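Protein PTHB1 (Homo sapiens, PDB 4YD8) contributes, as the N-terminal seven-bladed beta-propeller of a BBSome subunit, to a coat complex thought to sort specific membrane proteins to primary cilia. Local coordinates at residues 138-143 with 159-164; 76-81 with 101-106; 204-209 with 239-244; 23-28 with 333-338. All blocks are in the same frame, centred on the assembly; numbering follows the deposited sequence. Where two conformers were deposited one is given.

Contact 1: residues 138-143 with 159-164; sequences TACNMT and QSMDGM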
loop_
_atom_site.group_PDB
_atom_site.type_symbol
_atom_site.label_atom_id
_atom_site.label_comp_id
_atom_site.label_asym_id
_atom_site.label_seq_id
_atom_site.Cartn_x
_atom_site.Cartn_y
_atom_site.Cartn_z
ATOM N N THR A 138 -12.194 -17.264 2.175
ATOM C CA THR A 138 -12.333 -15.879 1.697
ATOM C C THR A 138 -11.227 -14.964 2.218
ATOM O O THR A 138 -10.927 -14.965 3.411
ATOM C CB THR A 138 -13.680 -15.291 2.122
ATOM O OG1 THR A 138 -13.873 -15.553 3.516
ATOM C CG2 THR A 138 -14.812 -15.942 1.352
ATOM N N ALA A 139 -10.644 -14.161 1.328
ATOM C CA ALA A 139 -9.517 -13.304 1.700
ATOM C C ALA A 139 -9.954 -11.964 2.275
ATOM O O ALA A 139 -11.012 -11.451 1.931
ATOM C CB ALA A 139 -8.604 -13.064 0.474
ATOM N N CYS A 140 -9.123 -11.399 3.148
ATOM C CA CYS A 140 -9.302 -10.020 3.573
ATOM C C CYS A 140 -8.258 -9.114 2.911
ATOM O O CYS A 140 -8.599 -8.255 2.099
ATOM C CB CYS A 140 -9.211 -9.893 5.095
ATOM S SG CYS A 140 -9.348 -8.163 5.649
ATOM N N ASN A 141 -6.992 -9.323 3.264
ATOM C CA ASN A 141 -5.897 -8.457 2.804
ATOM C C ASN A 141 -4.605 -9.274 2.740
ATOM O O ASN A 141 -4.610 -10.459 3.055
ATOM C CB ASN A 141 -5.744 -7.218 3.713
ATOM C CG ASN A 141 -5.610 -7.566 5.205
ATOM O OD1 ASN A 141 -5.268 -8.687 5.569
ATOM N ND2 ASN A 141 -5.870 -6.577 6.075
HETATM N N MSE A 142 -3.504 -8.663 2.308
HETATM C CA MSE A 142 -2.272 -9.423 2.172
HETATM C C MSE A 142 -1.073 -8.545 2.448
HETATM O O MSE A 142 -1.189 -7.315 2.476
HETATM C CB MSE A 142 -2.142 -10.017 0.765
HETATM C CG MSE A 142 -2.121 -8.973 -0.342
HETATM SE SE MSE A 142 -1.737 -9.901 -2.057
HETATM C CE MSE A 142 -2.182 -8.483 -3.280
ATOM N N THR A 143 0.074 -9.184 2.645
ATOM C CA THR A 143 1.348 -8.472 2.707
ATOM C C THR A 143 2.389 -9.377 2.042
ATOM O O THR A 143 2.078 -10.499 1.640
ATOM C CB THR A 143 1.731 -8.110 4.176
ATOM O OG1 THR A 143 2.873 -7.246 4.194
ATOM C CG2 THR A 143 2.023 -9.383 5.007
ATOM N N GLN A 159 -4.259 -12.764 4.755
ATOM C CA GLN A 159 -5.133 -12.960 5.903
ATOM C C GLN A 159 -6.554 -13.242 5.431
ATOM O O GLN A 159 -7.118 -12.452 4.664
ATOM C CB GLN A 159 -5.117 -11.726 6.819
ATOM C CG GLN A 159 -6.046 -11.899 8.050
ATOM C CD GLN A 159 -6.061 -10.677 8.950
ATOM O OE1 GLN A 159 -6.313 -10.781 10.148
ATOM N NE2 GLN A 159 -5.800 -9.503 8.371
ATOM N N SER A 160 -7.147 -14.352 5.894
ATOM C CA SER A 160 -8.517 -14.666 5.530
ATOM C C SER A 160 -9.488 -13.851 6.375
ATOM O O SER A 160 -9.106 -13.298 7.405
ATOM C CB SER A 160 -8.805 -16.163 5.714
ATOM O OG SER A 160 -8.842 -16.493 7.093
HETATM N N MSE A 161 -10.746 -13.787 5.952
HETATM C CA MSE A 161 -11.760 -13.078 6.727
HETATM C C MSE A 161 -11.904 -13.675 8.126
HETATM O O MSE A 161 -12.205 -12.948 9.064
HETATM C CB MSE A 161 -13.122 -13.093 6.015
HETATM C CG MSE A 161 -13.152 -12.260 4.725
HETATM SE SE MSE A 161 -12.907 -10.338 5.057
HETATM C CE MSE A 161 -14.132 -10.096 6.554
ATOM N N ASP A 162 -11.662 -14.979 8.274
ATOM C CA ASP A 162 -11.833 -15.605 9.585
ATOM C C ASP A 162 -10.496 -15.795 10.314
ATOM O O ASP A 162 -10.419 -16.507 11.308
ATOM C CB ASP A 162 -12.612 -16.941 9.475
ATOM C CG ASP A 162 -11.844 -18.055 8.752
ATOM O OD1 ASP A 162 -10.834 -17.805 8.068
ATOM O OD2 ASP A 162 -12.283 -19.220 8.868
ATOM N N GLY A 163 -9.453 -15.122 9.842
ATOM C CA GLY A 163 -8.244 -14.971 10.631
ATOM C C GLY A 163 -7.144 -16.002 10.487
ATOM O O GLY A 163 -6.351 -16.196 11.405
HETATM N N MSE A 164 -7.096 -16.670 9.344
HETATM C CA MSE A 164 -5.965 -17.529 9.039
HETATM C C MSE A 164 -4.950 -16.734 8.243
HETATM O O MSE A 164 -5.325 -16.031 7.313
HETATM C CB MSE A 164 -6.392 -18.767 8.249
HETATM C CG MSE A 164 -5.228 -19.619 7.810
HETATM SE SE MSE A 164 -5.796 -21.279 6.981
HETATM C CE MSE A 164 -5.812 -22.373 8.583
HETATM O O HOH W 1 -12.334 -16.575 5.731
#

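Contact 2: residues 76-81 with 101-106; sequences VDLRDP and VLHSRK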
loop_
_atom_site.group_PDB
_atom_site.type_symbol
_atom_site.label_atom_id
_atom_site.label_comp_id
_atom_site.label_asym_id
_atom_site.label_seq_id
_atom_site.Cartn_x
_atom_site.Cartn_y
_atom_site.Cartn_z
ATOM N N VAL A 76 -8.002 -4.035 -17.980
ATOM C CA VAL A 76 -8.541 -5.374 -18.174
ATOM C C VAL A 76 -9.654 -5.651 -17.162
ATOM O O VAL A 76 -9.560 -5.290 -15.982
ATOM C CB VAL A 76 -7.435 -6.465 -18.066
ATOM C CG1 VAL A 76 -6.666 -6.329 -16.774
ATOM C CG2 VAL A 76 -8.040 -7.861 -18.178
ATOM N N ASP A 77 -10.719 -6.274 -17.644
ATOM C CA ASP A 77 -11.796 -6.739 -16.791
ATOM C C ASP A 77 -11.451 -8.118 -16.237
ATOM O O ASP A 77 -11.507 -9.113 -16.959
ATOM C CB ASP A 77 -13.113 -6.795 -17.576
ATOM C CG ASP A 77 -14.297 -7.146 -16.703
ATOM O OD1 ASP A 77 -14.105 -7.352 -15.485
ATOM O OD2 ASP A 77 -15.424 -7.230 -17.236
ATOM N N LEU A 78 -11.101 -8.175 -14.957
ATOM C CA LEU A 78 -10.737 -9.437 -14.322
ATOM C C LEU A 78 -11.966 -10.234 -13.864
ATOM O O LEU A 78 -11.831 -11.370 -13.413
ATOM C CB LEU A 78 -9.794 -9.175 -13.142
ATOM C CG LEU A 78 -8.483 -8.475 -13.533
ATOM C CD1 LEU A 78 -7.613 -8.189 -12.308
ATOM C CD2 LEU A 78 -7.721 -9.304 -14.575
ATOM N N ARG A 79 -13.150 -9.633 -14.010
ATOM C CA ARG A 79 -14.449 -10.277 -13.761
ATOM C C ARG A 79 -14.613 -10.813 -12.340
ATOM O O ARG A 79 -15.288 -11.820 -12.110
ATOM C CB ARG A 79 -14.661 -11.417 -14.760
ATOM N N ASP A 80 -14.017 -10.103 -11.396
ATOM C CA ASP A 80 -13.922 -10.523 -10.009
ATOM C C ASP A 80 -13.440 -9.295 -9.221
ATOM O O ASP A 80 -12.427 -8.703 -9.588
ATOM C CB ASP A 80 -12.943 -11.695 -9.882
ATOM C CG ASP A 80 -13.114 -12.472 -8.603
ATOM O OD1 ASP A 80 -13.639 -11.902 -7.628
ATOM O OD2 ASP A 80 -12.724 -13.663 -8.572
ATOM N N PRO A 81 -14.176 -8.885 -8.166
ATOM C CA PRO A 81 -13.733 -7.696 -7.417
ATOM C C PRO A 81 -12.275 -7.774 -6.964
ATOM O O PRO A 81 -11.821 -8.822 -6.487
ATOM C CB PRO A 81 -14.679 -7.677 -6.205
ATOM C CG PRO A 81 -15.946 -8.280 -6.738
ATOM C CD PRO A 81 -15.483 -9.384 -7.690
ATOM N N VAL A 101 -2.602 -9.654 -7.709
ATOM C CA VAL A 101 -3.962 -9.169 -7.580
ATOM C C VAL A 101 -4.684 -10.110 -6.632
ATOM O O VAL A 101 -4.774 -11.314 -6.893
ATOM C CB VAL A 101 -4.685 -9.125 -8.936
ATOM C CG1 VAL A 101 -6.122 -8.612 -8.772
ATOM C CG2 VAL A 101 -3.888 -8.247 -9.937
ATOM N N LEU A 102 -5.176 -9.563 -5.532
ATOM C CA LEU A 102 -5.912 -10.359 -4.558
ATOM C C LEU A 102 -7.394 -10.249 -4.828
ATOM O O LEU A 102 -7.936 -9.141 -4.894
ATOM C CB LEU A 102 -5.595 -9.889 -3.138
ATOM C CG LEU A 102 -6.275 -10.680 -2.018
ATOM C CD1 LEU A 102 -5.819 -12.146 -2.054
ATOM C CD2 LEU A 102 -5.958 -10.025 -0.683
ATOM N N HIS A 103 -8.049 -11.401 -4.971
ATOM C CA HIS A 103 -9.505 -11.487 -5.057
ATOM C C HIS A 103 -9.999 -12.213 -3.815
ATOM O O HIS A 103 -9.199 -12.729 -3.042
ATOM C CB HIS A 103 -9.955 -12.244 -6.317
ATOM C CG HIS A 103 -9.511 -11.617 -7.604
ATOM N ND1 HIS A 103 -10.097 -10.485 -8.125
ATOM C CD2 HIS A 103 -8.542 -11.978 -8.486
ATOM C CE1 HIS A 103 -9.509 -10.170 -9.269
ATOM N NE2 HIS A 103 -8.575 -11.071 -9.514
ATOM N N SER A 104 -11.312 -12.266 -3.635
ATOM C CA SER A 104 -11.885 -12.951 -2.481
ATOM C C SER A 104 -11.430 -14.408 -2.352
ATOM O O SER A 104 -11.101 -14.863 -1.247
ATOM C CB SER A 104 -13.409 -12.905 -2.545
ATOM O OG SER A 104 -13.952 -13.624 -1.456
ATOM N N ARG A 105 -11.436 -15.142 -3.465
ATOM C CA ARG A 105 -11.070 -16.558 -3.438
ATOM C C ARG A 105 -9.914 -16.955 -4.360
ATOM O O ARG A 105 -9.719 -18.143 -4.637
ATOM C CB ARG A 105 -12.297 -17.424 -3.776
ATOM C CG ARG A 105 -13.429 -17.262 -2.781
ATOM C CD ARG A 105 -13.054 -17.816 -1.412
ATOM N NE ARG A 105 -12.776 -19.247 -1.470
ATOM C CZ ARG A 105 -13.676 -20.198 -1.238
ATOM N NH1 ARG A 105 -14.927 -19.879 -0.924
ATOM N NH2 ARG A 105 -13.318 -21.471 -1.326
ATOM N N LYS A 106 -9.138 -15.990 -4.842
ATOM C CA LYS A 106 -7.932 -16.361 -5.581
ATOM C C LYS A 106 -6.900 -15.240 -5.554
ATOM O O LYS A 106 -7.236 -14.073 -5.409
ATOM C CB LYS A 106 -8.255 -16.745 -7.035
ATOM C CG LYS A 106 -8.889 -15.654 -7.867
ATOM C CD LYS A 106 -9.106 -16.100 -9.318
ATOM C CE LYS A 106 -9.928 -15.062 -10.081
ATOM N NZ LYS A 106 -10.183 -15.417 -11.507
HETATM O O HOH W 2 -9.540 -12.982 -12.999
HETATM O O HOH W 3 -12.456 -14.034 -12.559
HETATM O O HOH W 4 -13.110 -10.746 -5.169
HETATM O O HOH W 5 -12.475 -14.833 -6.078
#

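Contact 3: residues 204-209 with 239-244; sequences QQVESY and VDWTLN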
loop_
_atom_site.group_PDB
_atom_site.type_symbol
_atom_site.label_atom_id
_atom_site.label_comp_id
_atom_site.label_asym_id
_atom_site.label_seq_id
_atom_site.Cartn_x
_atom_site.Cartn_y
_atom_site.Cartn_z
ATOM N N GLN A 204 -8.043 -4.165 20.108
ATOM C CA GLN A 204 -7.199 -2.968 20.042
ATOM C C GLN A 204 -5.749 -3.233 20.459
ATOM O O GLN A 204 -5.059 -2.351 20.978
ATOM C CB GLN A 204 -7.834 -1.844 20.884
ATOM C CG GLN A 204 -9.309 -1.594 20.499
ATOM C CD GLN A 204 -10.018 -0.522 21.310
ATOM O OE1 GLN A 204 -9.764 -0.333 22.507
ATOM N NE2 GLN A 204 -10.950 0.165 20.667
ATOM N N GLN A 205 -5.291 -4.450 20.191
ATOM C CA GLN A 205 -3.908 -4.847 20.428
ATOM C C GLN A 205 -3.114 -4.889 19.132
ATOM O O GLN A 205 -3.474 -5.624 18.209
ATOM C CB GLN A 205 -3.846 -6.236 21.063
ATOM C CG GLN A 205 -4.621 -6.376 22.341
ATOM C CD GLN A 205 -3.713 -6.392 23.543
ATOM O OE1 GLN A 205 -3.444 -5.353 24.146
ATOM N NE2 GLN A 205 -3.219 -7.576 23.894
ATOM N N VAL A 206 -2.030 -4.125 19.066
ATOM C CA VAL A 206 -1.036 -4.343 18.029
ATOM C C VAL A 206 -0.284 -5.625 18.376
ATOM O O VAL A 206 0.194 -5.772 19.486
ATOM C CB VAL A 206 -0.041 -3.173 17.909
ATOM C CG1 VAL A 206 0.957 -3.442 16.783
ATOM C CG2 VAL A 206 -0.781 -1.870 17.621
ATOM N N GLU A 207 -0.189 -6.548 17.428
ATOM C CA GLU A 207 0.428 -7.845 17.681
ATOM C C GLU A 207 1.510 -8.156 16.666
ATOM O O GLU A 207 1.350 -7.873 15.480
ATOM C CB GLU A 207 -0.633 -8.946 17.647
ATOM C CG GLU A 207 -1.793 -8.683 18.570
ATOM C CD GLU A 207 -2.809 -9.796 18.559
ATOM O OE1 GLU A 207 -2.863 -10.542 17.558
ATOM O OE2 GLU A 207 -3.550 -9.935 19.561
ATOM N N SER A 208 2.608 -8.736 17.136
ATOM C CA SER A 208 3.708 -9.109 16.261
ATOM C C SER A 208 3.959 -10.608 16.391
ATOM O O SER A 208 4.153 -11.110 17.494
ATOM C CB SER A 208 4.975 -8.329 16.609
ATOM O OG SER A 208 6.063 -8.682 15.768
ATOM N N TYR A 209 3.958 -11.304 15.259
ATOM C CA TYR A 209 4.199 -12.744 15.220
ATOM C C TYR A 209 5.447 -13.069 14.408
ATOM O O TYR A 209 5.526 -12.713 13.239
ATOM C CB TYR A 209 3.009 -13.476 14.598
ATOM C CG TYR A 209 1.728 -13.339 15.372
ATOM C CD1 TYR A 209 0.851 -12.293 15.114
ATOM C CD2 TYR A 209 1.394 -14.255 16.368
ATOM C CE1 TYR A 209 -0.329 -12.154 15.824
ATOM C CE2 TYR A 209 0.209 -14.123 17.090
ATOM C CZ TYR A 209 -0.647 -13.064 16.809
ATOM O OH TYR A 209 -1.828 -12.907 17.502
ATOM N N VAL A 239 2.046 -15.071 20.319
ATOM C CA VAL A 239 2.431 -13.733 19.898
ATOM C C VAL A 239 3.837 -13.444 20.434
ATOM O O VAL A 239 4.226 -13.971 21.477
ATOM C CB VAL A 239 1.406 -12.692 20.395
ATOM C CG1 VAL A 239 1.616 -12.382 21.872
ATOM C CG2 VAL A 239 1.473 -11.447 19.572
ATOM N N ASP A 240 4.613 -12.649 19.705
ATOM C CA ASP A 240 5.948 -12.267 20.161
ATOM C C ASP A 240 5.848 -11.103 21.146
ATOM O O ASP A 240 6.387 -11.152 22.259
ATOM C CB ASP A 240 6.837 -11.889 18.969
ATOM C CG ASP A 240 8.303 -11.788 19.345
ATOM O OD1 ASP A 240 8.775 -12.640 20.120
ATOM O OD2 ASP A 240 8.985 -10.863 18.857
ATOM N N TRP A 241 5.149 -10.052 20.731
ATOM C CA TRP A 241 4.809 -8.972 21.643
ATOM C C TRP A 241 3.461 -8.367 21.268
ATOM O O TRP A 241 2.959 -8.564 20.170
ATOM C CB TRP A 241 5.906 -7.884 21.665
ATOM C CG TRP A 241 6.282 -7.254 20.329
ATOM C CD1 TRP A 241 7.399 -7.517 19.584
ATOM C CD2 TRP A 241 5.568 -6.225 19.623
ATOM N NE1 TRP A 241 7.411 -6.737 18.458
ATOM C CE2 TRP A 241 6.307 -5.928 18.461
ATOM C CE3 TRP A 241 4.372 -5.537 19.856
ATOM C CZ2 TRP A 241 5.885 -4.985 17.524
ATOM C CZ3 TRP A 241 3.956 -4.592 18.931
ATOM C CH2 TRP A 241 4.716 -4.324 17.776
ATOM N N THR A 242 2.879 -7.633 22.207
ATOM C CA THR A 242 1.604 -6.988 21.968
ATOM C C THR A 242 1.608 -5.597 22.616
ATOM O O THR A 242 2.336 -5.352 23.580
ATOM C CB THR A 242 0.435 -7.864 22.498
ATOM O OG1 THR A 242 -0.817 -7.374 22.005
ATOM C CG2 THR A 242 0.423 -7.911 24.020
ATOM N N LEU A 243 0.825 -4.682 22.051
ATOM C CA LEU A 243 0.716 -3.320 22.578
ATOM C C LEU A 243 -0.743 -2.892 22.499
ATOM O O LEU A 243 -1.336 -2.875 21.419
ATOM C CB LEU A 243 1.603 -2.330 21.798
ATOM C CG LEU A 243 1.496 -0.859 22.230
ATOM C CD1 LEU A 243 2.177 -0.614 23.573
ATOM C CD2 LEU A 243 2.047 0.090 21.170
ATOM N N ASN A 244 -1.339 -2.556 23.636
ATOM C CA ASN A 244 -2.694 -2.039 23.580
ATOM C C ASN A 244 -2.679 -0.565 23.240
ATOM O O ASN A 244 -2.131 0.237 23.995
ATOM C CB ASN A 244 -3.436 -2.252 24.893
ATOM C CG ASN A 244 -4.925 -2.049 24.734
ATOM O OD1 ASN A 244 -5.381 -0.938 24.484
ATOM N ND2 ASN A 244 -5.685 -3.130 24.834
HETATM O O HOH W 6 -8.190 -1.558 24.600
HETATM O O HOH W 7 -2.919 -9.287 22.140
HETATM O O HOH W 8 8.319 -9.843 16.594
#

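Contact 4: residues 23-28 with 333-338; sequences EFDQGC and IPVAVR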
loop_
_atom_site.group_PDB
_atom_site.type_symbol
_atom_site.label_atom_id
_atom_site.label_comp_id
_atom_site.label_asym_id
_atom_site.label_seq_id
_atom_site.Cartn_x
_atom_site.Cartn_y
_atom_site.Cartn_z
ATOM N N GLU A 23 -16.133 1.633 -7.083
ATOM C CA GLU A 23 -15.777 1.812 -5.679
ATOM C C GLU A 23 -14.402 1.211 -5.416
ATOM O O GLU A 23 -13.987 0.225 -6.039
ATOM C CB GLU A 23 -16.832 1.180 -4.749
ATOM C CG GLU A 23 -18.246 1.692 -4.982
ATOM C CD GLU A 23 -19.316 0.848 -4.302
ATOM O OE1 GLU A 23 -18.987 -0.219 -3.738
ATOM O OE2 GLU A 23 -20.493 1.261 -4.331
ATOM N N PHE A 24 -13.684 1.842 -4.496
ATOM C CA PHE A 24 -12.299 1.515 -4.200
ATOM C C PHE A 24 -12.071 1.646 -2.710
ATOM O O PHE A 24 -12.826 2.334 -2.030
ATOM C CB PHE A 24 -11.353 2.467 -4.937
ATOM C CG PHE A 24 -11.581 2.521 -6.417
ATOM C CD1 PHE A 24 -12.621 3.278 -6.952
ATOM C CD2 PHE A 24 -10.745 1.843 -7.274
ATOM C CE1 PHE A 24 -12.831 3.312 -8.315
ATOM C CE2 PHE A 24 -10.947 1.887 -8.637
ATOM C CZ PHE A 24 -11.997 2.618 -9.154
ATOM N N ASP A 25 -11.034 1.010 -2.185
ATOM C CA ASP A 25 -10.670 1.247 -0.789
ATOM C C ASP A 25 -9.158 1.207 -0.657
ATOM O O ASP A 25 -8.448 1.102 -1.660
ATOM C CB ASP A 25 -11.321 0.215 0.138
ATOM C CG ASP A 25 -11.601 0.761 1.534
ATOM O OD1 ASP A 25 -10.953 1.748 1.957
ATOM O OD2 ASP A 25 -12.478 0.188 2.215
ATOM N N GLN A 26 -8.676 1.307 0.575
ATOM C CA GLN A 26 -7.252 1.201 0.826
ATOM C C GLN A 26 -6.851 -0.197 0.358
ATOM O O GLN A 26 -7.608 -1.156 0.516
ATOM C CB GLN A 26 -6.927 1.436 2.310
ATOM C CG GLN A 26 -6.937 0.206 3.200
ATOM C CD GLN A 26 -6.785 0.553 4.691
ATOM O OE1 GLN A 26 -7.464 1.441 5.210
ATOM N NE2 GLN A 26 -5.884 -0.142 5.371
ATOM N N GLY A 27 -5.685 -0.314 -0.249
ATOM C CA GLY A 27 -5.320 -1.578 -0.864
ATOM C C GLY A 27 -5.404 -1.548 -2.382
ATOM O O GLY A 27 -4.676 -2.275 -3.053
ATOM N N CYS A 28 -6.282 -0.703 -2.924
ATOM C CA CYS A 28 -6.576 -0.707 -4.358
ATOM C C CYS A 28 -5.573 0.099 -5.184
ATOM O O CYS A 28 -5.635 0.067 -6.399
ATOM C CB CYS A 28 -7.976 -0.142 -4.619
ATOM S SG CYS A 28 -9.309 -1.279 -4.137
ATOM N N ILE A 333 -12.162 13.033 -0.825
ATOM C CA ILE A 333 -11.589 12.309 0.302
ATOM C C ILE A 333 -10.757 11.125 -0.179
ATOM O O ILE A 333 -11.262 10.249 -0.864
ATOM C CB ILE A 333 -12.683 11.793 1.258
ATOM C CG1 ILE A 333 -13.461 12.965 1.854
ATOM C CG2 ILE A 333 -12.074 10.928 2.364
ATOM C CD1 ILE A 333 -14.659 12.540 2.683
ATOM N N PRO A 334 -9.472 11.095 0.193
ATOM C CA PRO A 334 -8.594 10.005 -0.239
ATOM C C PRO A 334 -8.819 8.732 0.592
ATOM O O PRO A 334 -8.876 8.810 1.819
ATOM C CB PRO A 334 -7.198 10.578 -0.010
ATOM C CG PRO A 334 -7.387 11.546 1.167
ATOM C CD PRO A 334 -8.788 12.074 1.060
ATOM N N VAL A 335 -8.965 7.590 -0.069
ATOM C CA VAL A 335 -8.923 6.308 0.637
ATOM C C VAL A 335 -7.534 5.714 0.591
ATOM O O VAL A 335 -7.230 4.795 1.339
ATOM C CB VAL A 335 -9.885 5.263 0.058
ATOM C CG1 VAL A 335 -11.307 5.631 0.364
ATOM C CG2 VAL A 335 -9.632 5.046 -1.445
ATOM N N ALA A 336 -6.699 6.213 -0.323
ATOM C CA ALA A 336 -5.304 5.802 -0.380
ATOM C C ALA A 336 -4.456 6.932 -0.930
ATOM O O ALA A 336 -4.915 7.701 -1.770
ATOM C CB ALA A 336 -5.118 4.547 -1.251
ATOM N N VAL A 337 -3.221 7.006 -0.449
ATOM C CA VAL A 337 -2.244 7.965 -0.953
ATOM C C VAL A 337 -0.918 7.250 -1.115
ATOM O O VAL A 337 -0.550 6.401 -0.284
ATOM C CB VAL A 337 -2.106 9.191 -0.014
ATOM C CG1 VAL A 337 -1.774 8.770 1.429
ATOM C CG2 VAL A 337 -1.076 10.153 -0.547
ATOM N N ARG A 338 -0.225 7.550 -2.211
ATOM C CA ARG A 338 1.118 7.030 -2.462
ATOM C C ARG A 338 2.029 8.148 -2.945
ATOM O O ARG A 338 1.551 9.163 -3.456
ATOM C CB ARG A 338 1.069 5.887 -3.492
ATOM C CG ARG A 338 0.310 4.651 -2.980
ATOM C CD ARG A 338 1.172 3.906 -1.974
ATOM N NE ARG A 338 0.575 2.631 -1.565
ATOM C CZ ARG A 338 -0.353 2.500 -0.629
ATOM N NH1 ARG A 338 -0.820 3.565 0.015
ATOM N NH2 ARG A 338 -0.821 1.291 -0.335
HETATM O O HOH W 9 -3.603 1.912 1.147
#

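Contact 1: residues 138-143 with 159-164
C140 and N141 both face Q159 where strands 139-145 and 155-160, the first two of a four-stranded propeller blade, run antiparallel; two residues set against one make a classic beta bulge. This is the tight part of the contact. Q159 O takes the N-H of C140 in its carbonyl plane, C140 N to Q159 O being 2.7 Å, and a weak, longer bond from N141 N. In return Q159 N donates to N141 O at 2.9 Å.

N141 and Q159 are tied a second time through their side chains, which lie alongside each other with the amide planes 27° apart. Q159 NE2 sends an N-H, fairly straight at 160°, to N141 OD1 3.0 Å away. Q159 gets there on an extended chain, while N141 tucks CG between its own N and carbonyl carbon (chi1 53°), bringing OD1 close to Q159 CB. N141 ND2 and Q159 NE2 both also bond to G186 O in the loop ahead of strand 188-191. A leucine in place of N141 would probably cost Q159 NE2 one of its two acceptors and leave that amide freer to turn.

Toward T138 the contact opens to solvent. M161 N donates to T138 O at 2.8 Å, but the exposed selenomethionine M161 merely folds back, its CG 3.6 Å from T138 OG1 and its selenium 3.7 Å from C140 CB. A water links T138 OG1 to D162 N. Within the type I turn from S160 to G163, S160 OG gives its hydrogen to D162 OD1 at 2.6 Å.

Contact 2: residues 76-81 with 101-106
H103 is the residue that D80, P81 and L78 gather round, and each meets it differently. The one direct hydrogen bond across the contact runs from H103 ND1 to P81 O, 2.9 Å away. It is nearly straight and leaves ND1 close to the ring plane, although the donor stands well above the P81 carbonyl plane, 58° out of it.

Stacking comes next. D80 lies over one face of the imidazole, its CB 4.0 Å from the ring centroid in a CH-pi contact and its carboxylate only 23° from parallel with the ring. Apolar contacts complete the set: L78 and V101 meet tip to tip, CD1 of L78 to CG1 of V101 at 3.9 Å, and L78 CB comes within 4.0 Å of H103 CE1.

Charge plays a looser part. K106 sets CG between its own N and carbonyl carbon (chi1 61°) and runs out extended from there, which carries CE past D80 OD2 at 3.5 Å. Its NZ stays 4.3 Å from D80 OD2, too far for a salt bridge. Two waters instead accept from NZ and donate to L78 O.

Water bridges also fasten the D80 carboxylate to the turn at S104 and R105. One donates to both D80 OD1 and P81 O while accepting from S104 N; another joins D80 OD2 to R105 N.

An Asx turn, D77 OD1 to R79 N, starts the bend out of strand 72-77. The contact is typical of a beta-propeller: the link from one blade's last strand to the next blade's first, strand 84-88, passes beside the turn joining strands 98-102 and 106-112.

Contact 3: residues 204-209 with 239-244
Strands 205-209 and 241-244 run antiparallel, their short axes 165° apart in direction, as the third and fourth strands of a propeller blade. V206 with L243 and S208 with W241 are hydrogen-bonded pairs; Q205 with N244 and E207 with T242 are non-hydrogen-bonded ones. At the far end D240 and W241 both face S208, a classic beta bulge in which D240 N reaches S208 O at 2.7 Å.

On the face carrying V206 and S208, W241 turns its indole back across the neighbouring strand, with CG between its own N and carbonyl carbon (chi1 56°). S208 CB sits over the five-membered ring, 3.5 Å from its centroid, and V206 CG1 lies 3.9 Å from W241 CZ3. An alanine in place of W241 would probably strip S208 and V206 of this aromatic cover and deprive D277 O of its weak bond from the indole NE1.

The opposite face is more polar. N244 ND2 donates to Q205 OE1 from above the carbonyl plane, and a water donates to E207 OE2. V239 CG2 lies over one face of the Y209 ring, 4.0 Å from its centroid, in a CH-pi contact, while Y209 OH donates to E207 OE1 at 2.6 Å.

Contact 4: residues 23-28 with 333-338
The contact belongs to the closure of the propeller ring, where a type II beta turn from D25 to C28 leans on V335 and A336, at the start of the last blade's first strand. No hydrogen bond crosses directly; the grip is by van der Waals contact. V335 does most of the touching. It has CG1 anti to its carbonyl carbon (chi1 -71°), which puts CG2 between N and the carbonyl carbon; this methyl meets the turn, 3.9 Å from D25 C. Q26 CB rests 3.5 Å from V335 O, and beyond it A336 CB comes to 4.5 Å from Q26 CA.

Inside the turn, C28 N donates to D25 O at 3.1 Å, and D25 N points almost straight at C28 SG; backbone bonds of G27 with V85 and C28 with G47 tie it to its neighbours. Water offers a thin polar link, accepting from R338 NH2 at 3.2 Å and weakly from G27 N. The amide end of Q26 leads off to L250 O.

V335 and A336 together face L352, a classic bulge against strand 348-353. Strand 8-17 completes that same last blade beyond strand 357-362, and the chain then passes through this turn into strand 29-32, whose L29 packs on A336 and R338.

How the contacts relate
Contacts 1 and 3 hold strands within single blades, the first pair in one and the last pair in the next; contacts 2 and 4 involve the connections by which the chain passes between blades. The centre of contact 4 lies nearest that of the chain, about 9 Å away, and none of its touching residues is fully exposed; it relies on methyl packing. Contact 3, its centre at about 21 Å, is outermost and mixes aromatic cover with water-bridged polar groups. Only contacts 1 and 2 touch: A139 N lies 2.7 Å from S104 O, a probable hydrogen bond between neighbouring blades. Along the chain, the loop closed by contact 4 encloses the other three. Backbone pairing carries contacts 1 and 3, whereas contact 2 depends on one histidine and several waters.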